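Local structure of siroheme decarboxylase (4CH7) at residues A[249-263]-A[272-284]. The protein catalyses the decarboxylation of siroheme to didecarboxysiroheme, a step in the biosynthesis of heme d1. Residues are numbered along the deposited sequence; the frame is centred on the assembly and turned at random.
Sequences VGRYIAGFKGVSHCY and RYNLFAMMHGKGQ
Leu275 meets helix 249-254 through its CD2 methyl, which lies 3.6 Å from Val249 CG1 and tip to tip with Ile253 CD1. With CG anti to the backbone N (chi1 -179°), the isobutyl group reaches the helix with CD2 while CD1 sits against Tyr263 O. One helical turn on, Ile253 CG2 rests on Ala277 CB at 3.9 Å, and Cys262 SG closes on that same methyl, so a buried apolar layer fills the space between helix and sheet. Strands 259-263 and 275-281 form an antiparallel hairpin: Tyr263 and Phe276 exchange two backbone hydrogen bonds, Tyr263 N to Phe276 O and Phe276 N to Tyr263 O, both 2.8 Å, whereas Cys262 and Ala277 are a non-hydrogen-bonded pair. A beta bulge at Ser260 and His261 shifts the register by one. There Met278 O accepts from both Ser260 N and, at 3.3 Å from above its carbonyl plane, Ser260 OG.

The other face, with Tyr263 and Phe276, opens to solvent toward the bulge, where Ser260 and His261 are exposed. Met278, a selenomethionine bent along its chain, crosses Tyr263 at about a right angle and brings CG to the ring edge, 4.0 Å from CE1. At the hairpin's far end one face of the His280 ring covers Gly258, whose O lies over the ring centre; the ring also stacks with Tyr231. An alanine in place of His280 would probably leave the Gly258 peptide without its covering ring and Tyr231 without its stacking partner.

The hairpin belongs to the second AsnC-like domain, where Ile294 of helix 284-297 touches Ile253 and Met279. Strand 233-239 flanks 275-281; strand 132-139, from the first such domain, pairs with 259-264 on the other edge in the shared barrel, beside Tyr263, whose side chain is about 7 Å from that of His93, the inferred active-site residue.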
loop_
_atom_site.group_PDB
_atom_site.type_symbol
_atom_site.label_atom_id
_atom_site.label_comp_id
_atom_site.label_asym_id
_atom_site.label_seq_id
_atom_site.Cartn_x
_atom_site.Cartn_y
_atom_site.Cartn_z
ATOM N N VAL A 249 1.787 -20.279 -11.401
ATOM C CA VAL A 249 0.535 -19.625 -11.779
ATOM C C VAL A 249 0.637 -18.105 -11.660
ATOM O O VAL A 249 0.244 -17.379 -12.576
ATOM C CB VAL A 249 -0.654 -20.137 -10.942
ATOM C CG1 VAL A 249 -1.900 -19.321 -11.231
ATOM C CG2 VAL A 249 -0.917 -21.603 -11.237
ATOM N N GLY A 250 1.170 -17.633 -10.536
ATOM C CA GLY A 250 1.375 -16.211 -10.323
ATOM C C GLY A 250 2.222 -15.577 -11.411
ATOM O O GLY A 250 1.921 -14.475 -11.878
ATOM N N ARG A 251 3.274 -16.282 -11.823
ATOM C CA ARG A 251 4.161 -15.804 -12.880
ATOM C C ARG A 251 3.489 -15.869 -14.248
ATOM O O ARG A 251 3.674 -14.980 -15.080
ATOM C CB ARG A 251 5.466 -16.606 -12.897
ATOM C CG ARG A 251 6.225 -16.581 -11.580
ATOM C CD ARG A 251 7.578 -17.267 -11.681
ATOM N NE ARG A 251 8.160 -17.499 -10.362
ATOM C CZ ARG A 251 8.363 -18.702 -9.835
ATOM N NH1 ARG A 251 8.044 -19.792 -10.517
ATOM N NH2 ARG A 251 8.895 -18.817 -8.626
ATOM N N TYR A 252 2.715 -16.926 -14.476
ATOM C CA TYR A 252 1.958 -17.062 -15.716
ATOM C C TYR A 252 0.986 -15.898 -15.886
ATOM O O TYR A 252 0.947 -15.258 -16.936
ATOM C CB TYR A 252 1.195 -18.390 -15.736
ATOM C CG TYR A 252 0.385 -18.597 -16.995
ATOM C CD1 TYR A 252 1.003 -18.927 -18.192
ATOM C CD2 TYR A 252 -0.998 -18.466 -16.987
ATOM C CE1 TYR A 252 0.272 -19.115 -19.347
ATOM C CE2 TYR A 252 -1.741 -18.655 -18.139
ATOM C CZ TYR A 252 -1.098 -18.979 -19.316
ATOM O OH TYR A 252 -1.818 -19.170 -20.474
ATOM N N ILE A 253 0.209 -15.638 -14.838
ATOM C CA ILE A 253 -0.754 -14.541 -14.812
ATOM C C ILE A 253 -0.067 -13.176 -14.957
ATOM O O ILE A 253 -0.579 -12.279 -15.629
ATOM C CB ILE A 253 -1.600 -14.591 -13.513
ATOM C CG1 ILE A 253 -2.447 -15.865 -13.472
ATOM C CG2 ILE A 253 -2.498 -13.376 -13.391
ATOM C CD1 ILE A 253 -3.283 -16.012 -12.214
ATOM N N ALA A 254 1.103 -13.033 -14.340
ATOM C CA ALA A 254 1.860 -11.785 -14.383
ATOM C C ALA A 254 2.311 -11.412 -15.795
ATOM O O ALA A 254 2.598 -10.247 -16.072
ATOM C CB ALA A 254 3.060 -11.863 -13.454
ATOM N N GLY A 255 2.377 -12.402 -16.681
ATOM C CA GLY A 255 2.826 -12.172 -18.043
ATOM C C GLY A 255 1.788 -11.517 -18.936
ATOM O O GLY A 255 2.105 -11.069 -20.039
ATOM N N PHE A 256 0.549 -11.448 -18.460
ATOM C CA PHE A 256 -0.546 -10.931 -19.275
ATOM C C PHE A 256 -0.753 -9.424 -19.155
ATOM O O PHE A 256 -0.678 -8.861 -18.059
ATOM C CB PHE A 256 -1.854 -11.646 -18.933
ATOM C CG PHE A 256 -1.942 -13.042 -19.474
ATOM C CD1 PHE A 256 -2.441 -13.273 -20.747
ATOM C CD2 PHE A 256 -1.536 -14.125 -18.707
ATOM C CE1 PHE A 256 -2.526 -14.557 -21.253
ATOM C CE2 PHE A 256 -1.618 -15.417 -19.204
ATOM C CZ PHE A 256 -2.113 -15.633 -20.479
ATOM N N LYS A 257 -1.015 -8.783 -20.292
ATOM C CA LYS A 257 -1.503 -7.410 -20.299
ATOM C C LYS A 257 -2.860 -7.418 -19.624
ATOM O O LYS A 257 -3.649 -8.343 -19.823
ATOM C CB LYS A 257 -1.646 -6.887 -21.728
ATOM C CG LYS A 257 -0.326 -6.644 -22.442
ATOM C CD LYS A 257 -0.563 -6.219 -23.880
ATOM C CE LYS A 257 0.750 -6.005 -24.615
ATOM N NZ LYS A 257 0.574 -6.071 -26.090
ATOM N N GLY A 258 -3.134 -6.400 -18.818
ATOM C CA GLY A 258 -4.378 -6.362 -18.077
ATOM C C GLY A 258 -4.225 -6.907 -16.670
ATOM O O GLY A 258 -5.176 -6.892 -15.889
ATOM N N VAL A 259 -3.030 -7.399 -16.351
ATOM C CA VAL A 259 -2.741 -7.906 -15.011
ATOM C C VAL A 259 -1.675 -7.062 -14.316
ATOM O O VAL A 259 -0.556 -6.933 -14.814
ATOM C CB VAL A 259 -2.272 -9.373 -15.044
ATOM C CG1 VAL A 259 -1.782 -9.804 -13.668
ATOM C CG2 VAL A 259 -3.393 -10.277 -15.521
ATOM N N SER A 260 -2.025 -6.494 -13.165
ATOM C CA SER A 260 -1.081 -5.711 -12.376
ATOM C C SER A 260 -0.593 -6.497 -11.159
ATOM O O SER A 260 0.087 -7.515 -11.297
ATOM C CB SER A 260 -1.712 -4.387 -11.940
ATOM O OG SER A 260 -3.000 -4.584 -11.386
ATOM N N HIS A 261 -0.950 -6.026 -9.970
ATOM C CA HIS A 261 -0.472 -6.637 -8.732
ATOM C C HIS A 261 -1.054 -8.020 -8.471
ATOM O O HIS A 261 -2.231 -8.274 -8.732
ATOM C CB HIS A 261 -0.762 -5.725 -7.541
ATOM C CG HIS A 261 -0.139 -4.372 -7.657
ATOM N ND1 HIS A 261 1.219 -4.166 -7.538
ATOM C CD2 HIS A 261 -0.686 -3.154 -7.879
ATOM C CE1 HIS A 261 1.481 -2.879 -7.687
ATOM N NE2 HIS A 261 0.341 -2.244 -7.894
ATOM N N CYS A 262 -0.214 -8.908 -7.949
ATOM C CA CYS A 262 -0.662 -10.218 -7.504
ATOM C C CYS A 262 -0.363 -10.379 -6.019
ATOM O O CYS A 262 0.674 -9.926 -5.530
ATOM C CB CYS A 262 0.008 -11.333 -8.306
ATOM S SG CYS A 262 -0.460 -11.366 -10.048
ATOM N N TYR A 263 -1.286 -11.011 -5.303
ATOM C CA TYR A 263 -1.121 -11.239 -3.876
ATOM C C TYR A 263 -1.430 -12.691 -3.570
ATOM O O TYR A 263 -2.129 -13.356 -4.337
ATOM C CB TYR A 263 -2.069 -10.346 -3.076
ATOM C CG TYR A 263 -1.979 -8.877 -3.418
ATOM C CD1 TYR A 263 -2.728 -8.342 -4.457
ATOM C CD2 TYR A 263 -1.156 -8.023 -2.696
ATOM C CE1 TYR A 263 -2.654 -7.003 -4.773
ATOM C CE2 TYR A 263 -1.078 -6.680 -3.006
ATOM C CZ TYR A 263 -1.827 -6.176 -4.045
ATOM O OH TYR A 263 -1.753 -4.840 -4.360
ATOM N N ARG A 272 -11.937 -19.484 0.317
ATOM C CA ARG A 272 -11.045 -20.528 -0.190
ATOM C C ARG A 272 -10.046 -20.073 -1.257
ATOM O O ARG A 272 -9.224 -20.869 -1.721
ATOM C CB ARG A 272 -11.853 -21.722 -0.709
ATOM C CG ARG A 272 -11.832 -22.924 0.227
ATOM C CD ARG A 272 -13.172 -23.153 0.903
ATOM N NE ARG A 272 -14.115 -23.852 0.035
ATOM C CZ ARG A 272 -15.262 -24.382 0.453
ATOM N NH1 ARG A 272 -15.607 -24.295 1.730
ATOM N NH2 ARG A 272 -16.063 -25.003 -0.403
ATOM N N TYR A 273 -10.104 -18.802 -1.638
ATOM C CA TYR A 273 -9.188 -18.282 -2.649
ATOM C C TYR A 273 -7.863 -17.839 -2.025
ATOM O O TYR A 273 -7.846 -17.029 -1.095
ATOM C CB TYR A 273 -9.838 -17.130 -3.416
ATOM C CG TYR A 273 -11.225 -17.454 -3.930
ATOM C CD1 TYR A 273 -11.403 -18.218 -5.074
ATOM C CD2 TYR A 273 -12.353 -16.989 -3.272
ATOM C CE1 TYR A 273 -12.670 -18.514 -5.543
ATOM C CE2 TYR A 273 -13.621 -17.276 -3.733
ATOM C CZ TYR A 273 -13.776 -18.040 -4.868
ATOM O OH TYR A 273 -15.042 -18.330 -5.328
ATOM N N ASN A 274 -6.761 -18.374 -2.542
ATOM C CA ASN A 274 -5.436 -18.072 -2.009
ATOM C C ASN A 274 -4.579 -17.223 -2.951
ATOM O O ASN A 274 -3.518 -16.729 -2.560
ATOM C CB ASN A 274 -4.697 -19.363 -1.637
ATOM C CG ASN A 274 -4.600 -20.340 -2.797
ATOM O OD1 ASN A 274 -5.428 -20.328 -3.704
ATOM N ND2 ASN A 274 -3.587 -21.201 -2.765
ATOM N N LEU A 275 -5.031 -17.058 -4.194
ATOM C CA LEU A 275 -4.317 -16.207 -5.145
ATOM C C LEU A 275 -5.171 -15.034 -5.612
ATOM O O LEU A 275 -6.264 -15.221 -6.151
ATOM C CB LEU A 275 -3.812 -17.012 -6.346
ATOM C CG LEU A 275 -3.026 -16.219 -7.393
ATOM C CD1 LEU A 275 -1.877 -15.473 -6.750
ATOM C CD2 LEU A 275 -2.508 -17.131 -8.482
ATOM N N PHE A 276 -4.662 -13.824 -5.390
ATOM C CA PHE A 276 -5.342 -12.604 -5.814
ATOM C C PHE A 276 -4.570 -11.989 -6.974
ATOM O O PHE A 276 -3.340 -11.909 -6.933
ATOM C CB PHE A 276 -5.428 -11.591 -4.666
ATOM C CG PHE A 276 -6.383 -11.980 -3.560
ATOM C CD1 PHE A 276 -6.689 -13.313 -3.298
ATOM C CD2 PHE A 276 -6.976 -10.998 -2.778
ATOM C CE1 PHE A 276 -7.565 -13.661 -2.276
ATOM C CE2 PHE A 276 -7.855 -11.335 -1.755
ATOM C CZ PHE A 276 -8.148 -12.670 -1.504
ATOM N N ALA A 277 -5.284 -11.564 -8.010
ATOM C CA ALA A 277 -4.645 -10.910 -9.150
ATOM C C ALA A 277 -5.483 -9.748 -9.655
ATOM O O ALA A 277 -6.562 -9.951 -10.215
ATOM C CB ALA A 277 -4.388 -11.905 -10.273
HETATM N N MSE A 278 -4.979 -8.533 -9.463
HETATM C CA MSE A 278 -5.681 -7.343 -9.921
HETATM C C MSE A 278 -5.723 -7.316 -11.440
HETATM O O MSE A 278 -4.685 -7.283 -12.101
HETATM C CB MSE A 278 -5.004 -6.076 -9.401
HETATM C CG MSE A 278 -4.878 -5.991 -7.885
HETATM SE SE MSE A 278 -6.541 -6.319 -6.934
HETATM C CE MSE A 278 -6.209 -8.156 -6.410
HETATM N N MSE A 279 -6.930 -7.343 -11.993
HETATM C CA MSE A 279 -7.096 -7.248 -13.434
HETATM C C MSE A 279 -7.701 -5.904 -13.821
HETATM O O MSE A 279 -8.407 -5.270 -13.031
HETATM C CB MSE A 279 -7.959 -8.394 -13.970
HETATM C CG MSE A 279 -7.267 -9.751 -14.015
HETATM SE SE MSE A 279 -8.498 -11.179 -14.470
HETATM C CE MSE A 279 -7.272 -12.676 -14.436
ATOM N N HIS A 280 -7.403 -5.471 -15.038
ATOM C CA HIS A 280 -8.016 -4.281 -15.603
ATOM C C HIS A 280 -8.194 -4.496 -17.095
ATOM O O HIS A 280 -7.461 -5.271 -17.712
ATOM C CB HIS A 280 -7.167 -3.033 -15.336
ATOM C CG HIS A 280 -5.751 -3.149 -15.806
ATOM N ND1 HIS A 280 -4.675 -3.104 -14.947
ATOM C CD2 HIS A 280 -5.233 -3.303 -17.049
ATOM C CE1 HIS A 280 -3.554 -3.230 -15.639
ATOM N NE2 HIS A 280 -3.868 -3.353 -16.916
ATOM N N GLY A 281 -9.185 -3.827 -17.666
ATOM C CA GLY A 281 -9.434 -3.908 -19.090
ATOM C C GLY A 281 -10.233 -2.699 -19.517
ATOM O O GLY A 281 -10.568 -1.847 -18.693
ATOM N N LYS A 282 -10.535 -2.616 -20.805
ATOM C CA LYS A 282 -11.373 -1.539 -21.308
ATOM C C LYS A 282 -12.806 -2.044 -21.432
ATOM O O LYS A 282 -13.544 -1.661 -22.341
ATOM C CB LYS A 282 -10.823 -1.011 -22.634
ATOM C CG LYS A 282 -9.447 -0.366 -22.476
ATOM C CD LYS A 282 -8.662 -0.319 -23.778
ATOM C CE LYS A 282 -9.145 0.783 -24.702
ATOM N NZ LYS A 282 -8.256 0.926 -25.890
ATOM N N GLY A 283 -13.184 -2.902 -20.484
ATOM C CA GLY A 283 -14.500 -3.514 -20.441
ATOM C C GLY A 283 -14.501 -4.743 -19.544
ATOM O O GLY A 283 -13.491 -5.443 -19.451
ATOM N N GLN A 284 -15.627 -4.999 -18.881
ATOM C CA GLN A 284 -15.774 -6.169 -18.014
ATOM C C GLN A 284 -15.544 -7.477 -18.768
ATOM O O GLN A 284 -14.719 -8.297 -18.363
ATOM C CB GLN A 284 -17.168 -6.204 -17.378
ATOM C CG GLN A 284 -17.339 -5.385 -16.104
ATOM C CD GLN A 284 -18.508 -5.875 -15.270
ATOM O OE1 GLN A 284 -19.147 -6.871 -15.606
ATOM N NE2 GLN A 284 -18.790 -5.180 -14.174
#